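Local coordinates for protein glucose-6-phosphate dehydrogenase (Trypanosoma cruzi, PDB 5AQ1) that catalyses the NADP-dependent oxidation of glucose 6-phosphate, the entry step of the pentose phosphate pathway, producing NADPH, at residues 64-76 / 104-116. Residues are numbered along the deposited sequence; the frame is centred on the assembly and turned at random.
Sequences RDVNILGYARSTM and FLRRISYMTGSYD. With NDP (NADPH dihydro-nicotinamide-adenine-dinucleotide phosphate), chain G.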
loop_
_atom_site.group_PDB
_atom_site.type_symbol
_atom_site.label_atom_id
_atom_site.label_comp_id
_atom_site.label_asym_id
_atom_site.label_seq_id
_atom_site.Cartn_x
_atom_site.Cartn_y
_atom_site.Cartn_z
ATOM N N ARG B 64 -7.227 38.756 -34.666
ATOM C CA ARG B 64 -7.859 40.071 -34.793
ATOM C C ARG B 64 -8.791 40.152 -36.009
ATOM O O ARG B 64 -9.824 40.823 -35.952
ATOM C CB ARG B 64 -6.801 41.177 -34.815
ATOM C CG ARG B 64 -6.242 41.493 -33.422
ATOM C CD ARG B 64 -4.728 41.460 -33.379
ATOM N NE ARG B 64 -4.204 42.078 -32.165
ATOM C CZ ARG B 64 -2.907 42.186 -31.880
ATOM N NH1 ARG B 64 -1.987 41.708 -32.714
ATOM N NH2 ARG B 64 -2.528 42.771 -30.751
ATOM N N ASP B 65 -8.453 39.429 -37.076
ATOM C CA ASP B 65 -9.272 39.398 -38.297
ATOM C C ASP B 65 -10.192 38.164 -38.403
ATOM O O ASP B 65 -10.543 37.739 -39.506
ATOM C CB ASP B 65 -8.383 39.526 -39.548
ATOM C CG ASP B 65 -7.361 38.400 -39.680
ATOM O OD1 ASP B 65 -7.244 37.550 -38.768
ATOM O OD2 ASP B 65 -6.660 38.376 -40.711
ATOM N N VAL B 66 -10.600 37.612 -37.262
ATOM C CA VAL B 66 -11.582 36.530 -37.236
ATOM C C VAL B 66 -12.936 37.015 -37.750
ATOM O O VAL B 66 -13.267 38.194 -37.632
ATOM C CB VAL B 66 -11.763 35.955 -35.808
ATOM C CG1 VAL B 66 -12.468 36.947 -34.887
ATOM C CG2 VAL B 66 -12.529 34.636 -35.841
ATOM N N ASN B 67 -13.712 36.099 -38.317
ATOM C CA ASN B 67 -15.076 36.391 -38.734
ATOM C C ASN B 67 -16.070 35.545 -37.961
ATOM O O ASN B 67 -15.990 34.320 -37.970
ATOM C CB ASN B 67 -15.233 36.141 -40.228
ATOM C CG ASN B 67 -14.701 37.288 -41.061
ATOM O OD1 ASN B 67 -13.706 37.147 -41.764
ATOM N ND2 ASN B 67 -15.364 38.438 -40.977
ATOM N N ILE B 68 -17.000 36.212 -37.286
ATOM C CA ILE B 68 -18.045 35.541 -36.531
ATOM C C ILE B 68 -19.358 35.804 -37.252
ATOM O O ILE B 68 -19.772 36.954 -37.403
ATOM C CB ILE B 68 -18.102 36.054 -35.079
ATOM C CG1 ILE B 68 -16.760 35.799 -34.385
ATOM C CG2 ILE B 68 -19.229 35.375 -34.310
ATOM C CD1 ILE B 68 -16.547 36.618 -33.131
ATOM N N LEU B 69 -20.003 34.730 -37.698
ATOM C CA LEU B 69 -21.218 34.827 -38.503
ATOM C C LEU B 69 -22.397 34.175 -37.788
ATOM O O LEU B 69 -22.411 32.966 -37.569
ATOM C CB LEU B 69 -20.982 34.173 -39.868
ATOM C CG LEU B 69 -22.155 33.947 -40.831
ATOM C CD1 LEU B 69 -22.837 35.255 -41.197
ATOM C CD2 LEU B 69 -21.684 33.219 -42.083
ATOM N N GLY B 70 -23.379 34.991 -37.417
ATOM C CA GLY B 70 -24.623 34.488 -36.853
ATOM C C GLY B 70 -25.526 33.979 -37.956
ATOM O O GLY B 70 -25.570 34.559 -39.041
ATOM N N TYR B 71 -26.250 32.898 -37.674
ATOM C CA TYR B 71 -27.162 32.292 -38.642
ATOM C C TYR B 71 -28.422 31.782 -37.948
ATOM O O TYR B 71 -28.343 30.980 -37.026
ATOM C CB TYR B 71 -26.460 31.144 -39.365
ATOM C CG TYR B 71 -27.281 30.499 -40.459
ATOM C CD1 TYR B 71 -28.190 29.484 -40.168
ATOM C CD2 TYR B 71 -27.141 30.895 -41.788
ATOM C CE1 TYR B 71 -28.942 28.892 -41.166
ATOM C CE2 TYR B 71 -27.886 30.305 -42.792
ATOM C CZ TYR B 71 -28.784 29.305 -42.475
ATOM O OH TYR B 71 -29.529 28.711 -43.465
ATOM N N ALA B 72 -29.581 32.255 -38.399
ATOM C CA ALA B 72 -30.870 31.809 -37.865
ATOM C C ALA B 72 -32.019 32.237 -38.781
ATOM O O ALA B 72 -31.817 32.998 -39.726
ATOM C CB ALA B 72 -31.081 32.353 -36.458
ATOM N N ARG B 73 -33.221 31.747 -38.489
ATOM C CA ARG B 73 -34.404 32.035 -39.310
ATOM C C ARG B 73 -34.941 33.448 -39.102
ATOM O O ARG B 73 -35.567 34.011 -40.005
ATOM C CB ARG B 73 -35.520 31.033 -39.018
ATOM C CG ARG B 73 -35.149 29.577 -39.259
ATOM C CD ARG B 73 -36.248 28.645 -38.777
ATOM N NE ARG B 73 -36.586 28.893 -37.377
ATOM C CZ ARG B 73 -37.695 28.470 -36.774
ATOM N NH1 ARG B 73 -38.600 27.751 -37.429
ATOM N NH2 ARG B 73 -37.900 28.765 -35.496
ATOM N N SER B 74 -34.717 34.008 -37.914
ATOM C CA SER B 74 -35.184 35.361 -37.596
ATOM C C SER B 74 -34.577 36.401 -38.532
ATOM O O SER B 74 -33.398 36.322 -38.882
ATOM C CB SER B 74 -34.848 35.733 -36.147
ATOM O OG SER B 74 -35.650 35.012 -35.229
ATOM N N THR B 75 -35.397 37.368 -38.934
ATOM C CA THR B 75 -34.929 38.486 -39.747
ATOM C C THR B 75 -34.469 39.604 -38.821
ATOM O O THR B 75 -35.151 39.926 -37.847
ATOM C CB THR B 75 -36.032 39.017 -40.682
ATOM O OG1 THR B 75 -37.080 39.609 -39.905
ATOM C CG2 THR B 75 -36.605 37.890 -41.538
ATOM N N MET B 76 -33.307 40.178 -39.118
ATOM C CA MET B 76 -32.748 41.251 -38.308
ATOM C C MET B 76 -32.958 42.585 -39.018
ATOM O O MET B 76 -32.378 42.829 -40.077
ATOM C CB MET B 76 -31.256 41.006 -38.062
ATOM C CG MET B 76 -30.755 41.502 -36.714
ATOM S SD MET B 76 -30.841 40.249 -35.419
ATOM C CE MET B 76 -32.602 40.122 -35.107
ATOM N N PHE B 104 -14.587 44.249 -31.304
ATOM C CA PHE B 104 -15.104 42.885 -31.338
ATOM C C PHE B 104 -16.400 42.782 -32.146
ATOM O O PHE B 104 -16.551 41.874 -32.964
ATOM C CB PHE B 104 -15.330 42.347 -29.925
ATOM C CG PHE B 104 -15.960 40.982 -29.896
ATOM C CD1 PHE B 104 -15.270 39.878 -30.375
ATOM C CD2 PHE B 104 -17.247 40.804 -29.404
ATOM C CE1 PHE B 104 -15.846 38.621 -30.360
ATOM C CE2 PHE B 104 -17.827 39.549 -29.383
ATOM C CZ PHE B 104 -17.126 38.456 -29.862
ATOM N N LEU B 105 -17.329 43.710 -31.921
ATOM C CA LEU B 105 -18.609 43.715 -32.640
ATOM C C LEU B 105 -18.422 43.919 -34.143
ATOM O O LEU B 105 -19.233 43.449 -34.937
ATOM C CB LEU B 105 -19.558 44.781 -32.076
ATOM C CG LEU B 105 -20.012 44.608 -30.622
ATOM C CD1 LEU B 105 -20.947 45.743 -30.231
ATOM C CD2 LEU B 105 -20.683 43.260 -30.392
ATOM N N ARG B 106 -17.351 44.607 -34.530
ATOM C CA ARG B 106 -16.996 44.747 -35.947
ATOM C C ARG B 106 -16.745 43.399 -36.636
ATOM O O ARG B 106 -16.914 43.284 -37.848
ATOM C CB ARG B 106 -15.769 45.653 -36.118
ATOM C CG ARG B 106 -16.093 47.082 -36.508
ATOM C CD ARG B 106 -14.822 47.956 -36.514
ATOM N NE ARG B 106 -14.618 48.677 -35.250
ATOM C CZ ARG B 106 -15.221 49.818 -34.906
ATOM N NH1 ARG B 106 -16.096 50.408 -35.722
ATOM N NH2 ARG B 106 -14.946 50.380 -33.728
ATOM N N ARG B 107 -16.351 42.392 -35.861
ATOM C CA ARG B 107 -16.088 41.054 -36.393
ATOM C C ARG B 107 -17.350 40.197 -36.545
ATOM O O ARG B 107 -17.279 39.112 -37.115
ATOM C CB ARG B 107 -15.087 40.307 -35.498
ATOM C CG ARG B 107 -13.813 41.070 -35.136
ATOM C CD ARG B 107 -13.186 41.802 -36.316
ATOM N NE ARG B 107 -13.017 40.935 -37.480
ATOM C CZ ARG B 107 -12.608 41.345 -38.678
ATOM N NH1 ARG B 107 -12.305 42.622 -38.896
ATOM N NH2 ARG B 107 -12.501 40.467 -39.668
ATOM N N ILE B 108 -18.491 40.671 -36.047
ATOM C CA ILE B 108 -19.723 39.884 -36.071
ATOM C C ILE B 108 -20.628 40.292 -37.227
ATOM O O ILE B 108 -20.916 41.469 -37.401
ATOM C CB ILE B 108 -20.513 40.022 -34.751
ATOM C CG1 ILE B 108 -19.655 39.541 -33.576
ATOM C CG2 ILE B 108 -21.809 39.217 -34.817
ATOM C CD1 ILE B 108 -20.310 39.682 -32.216
ATOM N N SER B 109 -21.074 39.304 -38.001
ATOM C CA SER B 109 -22.112 39.496 -39.015
ATOM C C SER B 109 -23.320 38.628 -38.683
ATOM O O SER B 109 -23.213 37.674 -37.907
ATOM C CB SER B 109 -21.597 39.111 -40.398
ATOM O OG SER B 109 -20.467 39.879 -40.752
ATOM N N TYR B 110 -24.470 38.972 -39.261
ATOM C CA TYR B 110 -25.675 38.153 -39.135
ATOM C C TYR B 110 -26.238 37.838 -40.513
ATOM O O TYR B 110 -26.016 38.573 -41.476
ATOM C CB TYR B 110 -26.744 38.834 -38.268
ATOM C CG TYR B 110 -27.963 37.960 -38.037
ATOM C CD1 TYR B 110 -27.963 36.976 -37.058
ATOM C CD2 TYR B 110 -29.099 38.091 -38.831
ATOM C CE1 TYR B 110 -29.068 36.161 -36.864
ATOM C CE2 TYR B 110 -30.204 37.280 -38.647
ATOM C CZ TYR B 110 -30.185 36.318 -37.662
ATOM O OH TYR B 110 -31.286 35.515 -37.479
ATOM N N MET B 111 -26.967 36.730 -40.588
ATOM C CA MET B 111 -27.498 36.223 -41.838
ATOM C C MET B 111 -28.745 35.391 -41.557
ATOM O O MET B 111 -28.790 34.646 -40.580
ATOM C CB MET B 111 -26.420 35.375 -42.499
ATOM C CG MET B 111 -26.873 34.560 -43.686
ATOM S SD MET B 111 -25.579 33.421 -44.199
ATOM C CE MET B 111 -26.247 32.994 -45.804
ATOM N N THR B 112 -29.751 35.519 -42.417
ATOM C CA THR B 112 -31.015 34.805 -42.251
ATOM C C THR B 112 -31.067 33.574 -43.158
ATOM O O THR B 112 -30.587 33.605 -44.293
ATOM C CB THR B 112 -32.216 35.726 -42.548
ATOM O OG1 THR B 112 -32.206 36.835 -41.638
ATOM C CG2 THR B 112 -33.538 34.977 -42.404
ATOM N N GLY B 113 -31.646 32.490 -42.644
ATOM C CA GLY B 113 -31.813 31.264 -43.419
ATOM C C GLY B 113 -32.484 30.160 -42.623
ATOM O O GLY B 113 -32.542 30.217 -41.393
ATOM N N SER B 114 -32.978 29.147 -43.329
ATOM C CA SER B 114 -33.611 27.990 -42.700
ATOM C C SER B 114 -32.581 26.937 -42.272
ATOM O O SER B 114 -31.392 27.053 -42.575
ATOM C CB SER B 114 -34.617 27.360 -43.656
ATOM O OG SER B 114 -33.943 26.666 -44.689
ATOM N N TYR B 115 -33.058 25.911 -41.569
ATOM C CA TYR B 115 -32.206 24.840 -41.054
ATOM C C TYR B 115 -32.342 23.533 -41.847
ATOM O O TYR B 115 -31.755 22.514 -41.465
ATOM C CB TYR B 115 -32.538 24.582 -39.578
ATOM C CG TYR B 115 -32.364 25.789 -38.678
ATOM C CD1 TYR B 115 -31.153 26.473 -38.620
ATOM C CD2 TYR B 115 -33.411 26.239 -37.874
ATOM C CE1 TYR B 115 -30.994 27.577 -37.798
ATOM C CE2 TYR B 115 -33.259 27.339 -37.048
ATOM C CZ TYR B 115 -32.051 28.004 -37.016
ATOM O OH TYR B 115 -31.906 29.093 -36.194
ATOM N N ASP B 116 -33.106 23.558 -42.939
ATOM C CA ASP B 116 -33.370 22.347 -43.733
ATOM C C ASP B 116 -33.109 22.490 -45.245
ATOM O O ASP B 116 -32.683 21.529 -45.884
ATOM C CB ASP B 116 -34.806 21.850 -43.488
ATOM C CG ASP B 116 -35.862 22.913 -43.779
ATOM O OD1 ASP B 116 -35.505 24.095 -43.961
ATOM O OD2 ASP B 116 -37.060 22.566 -43.822
HETATM P PA NDP G . -33.598 28.136 -27.861
HETATM O O1A NDP G . -34.938 27.544 -27.490
HETATM O O2A NDP G . -33.234 29.529 -27.380
HETATM O O5B NDP G . -33.473 28.038 -29.460
HETATM C C5B NDP G . -32.296 28.507 -30.108
HETATM C C4B NDP G . -32.642 29.146 -31.446
HETATM O O4B NDP G . -33.042 28.107 -32.345
HETATM C C3B NDP G . -33.787 30.155 -31.398
HETATM O O3B NDP G . -33.344 31.510 -31.279
HETATM C C2B NDP G . -34.501 29.937 -32.711
HETATM O O2B NDP G . -33.956 30.802 -33.703
HETATM C C1B NDP G . -34.203 28.496 -33.084
HETATM N N9A NDP G . -35.377 27.638 -32.772
HETATM C C8A NDP G . -36.054 27.568 -31.601
HETATM N N7A NDP G . -37.076 26.679 -31.688
HETATM C C5A NDP G . -37.059 26.170 -32.933
HETATM C C6A NDP G . -37.854 25.184 -33.698
HETATM N N6A NDP G . -38.902 24.554 -33.116
HETATM N N1A NDP G . -37.497 24.937 -34.986
HETATM C C2A NDP G . -36.455 25.559 -35.576
HETATM N N3A NDP G . -35.693 26.466 -34.933
HETATM C C4A NDP G . -35.940 26.805 -33.642
HETATM O O3 NDP G . -32.430 27.098 -27.460
HETATM P PN NDP G . -31.252 27.455 -26.419
HETATM O O1N NDP G . -30.409 28.593 -26.939
HETATM O O2N NDP G . -31.860 27.547 -25.037
HETATM O O5D NDP G . -30.364 26.116 -26.492
HETATM C C5D NDP G . -29.659 25.741 -27.674
HETATM C C4D NDP G . -29.083 24.341 -27.495
HETATM O O4D NDP G . -28.178 24.321 -26.386
HETATM C C3D NDP G . -30.173 23.329 -27.189
HETATM O O3D NDP G . -29.917 22.103 -27.881
HETATM C C2D NDP G . -30.094 23.126 -25.689
HETATM O O2D NDP G . -30.555 21.822 -25.299
HETATM C C1D NDP G . -28.616 23.379 -25.397
HETATM N N1N NDP G . -28.405 23.851 -24.019
HETATM C C2N NDP G . -28.628 25.134 -23.693
HETATM C C3N NDP G . -28.446 25.603 -22.395
HETATM C C7N NDP G . -28.697 27.046 -22.058
HETATM O O7N NDP G . -27.991 27.578 -21.215
HETATM N N7N NDP G . -29.675 27.724 -22.665
HETATM C C4N NDP G . -27.983 24.675 -21.297
HETATM C C5N NDP G . -27.781 23.314 -21.781
HETATM C C6N NDP G . -27.994 22.962 -23.107
HETATM P P2B NDP G . -34.752 31.233 -35.035
HETATM O O1X NDP G . -36.218 31.044 -34.727
HETATM O O2X NDP G . -34.339 32.679 -35.182
HETATM O O3X NDP G . -34.233 30.303 -36.108
HETATM O O HOH W 1 -18.389 38.641 -39.713
#
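Ile68 and Ser109 lie at the heart of a parallel strand pair in which alternate N-H and C=O groups of strand 67-72 pair across: Ile68 N donates to Arg107 O, Ser109 N to Ile68 O at 2.8 Å, and Gly70 N to Ser109 O. Toward the C-terminal ends, Ala72 N gives only a weak bond to Met111 O, while Gly113 N still binds Ala72 O. Bent at chi2 and chi3, the Arg107 chain folds back so that NE (2.8 Å) and NH2 both grip Val66 O within the guanidinium plane. A water bridges Asn67 ND2, Arg107 O and Ser109 OG.

Past the end of strand 67-72, Ser74 O accepts from Tyr110 OH at 2.7 Å and Thr112 OG1 at 3.0 Å, which arrive from opposite faces of its carbonyl plane and tie down the loop; Met76 SD sits over the centre of the Tyr110 ring. The Tyr71 hydroxyl donates a hydrogen bond to Ser114 O at 2.6 Å, and Met111 SD lies at the ring edge. The C-terminal ends of both segments hold the 2'-phosphate of NADPH: Tyr115 OH and Arg73 N and NE converge on O3X, Arg73 NH2 binds O1X at 2.9 Å, and Ser74 N and OG bind O2X. The Arg73 guanidinium also lies against the adenine, one face meeting N3A. A basic residue here, after the second strand, is consistent with NADP specificity in a Rossmann-type domain.

Strand 108-112 is outermost in the parallel sheet; 67-72 bonds through Asn67, Leu69 and Tyr71 to 33-38 on its other edge. Helix 118-134 covers the Leu69 and Ser109 face, helix 43-58 meets Ile68 and Ile108, and helix 79-87 meets Tyr110 and Met76.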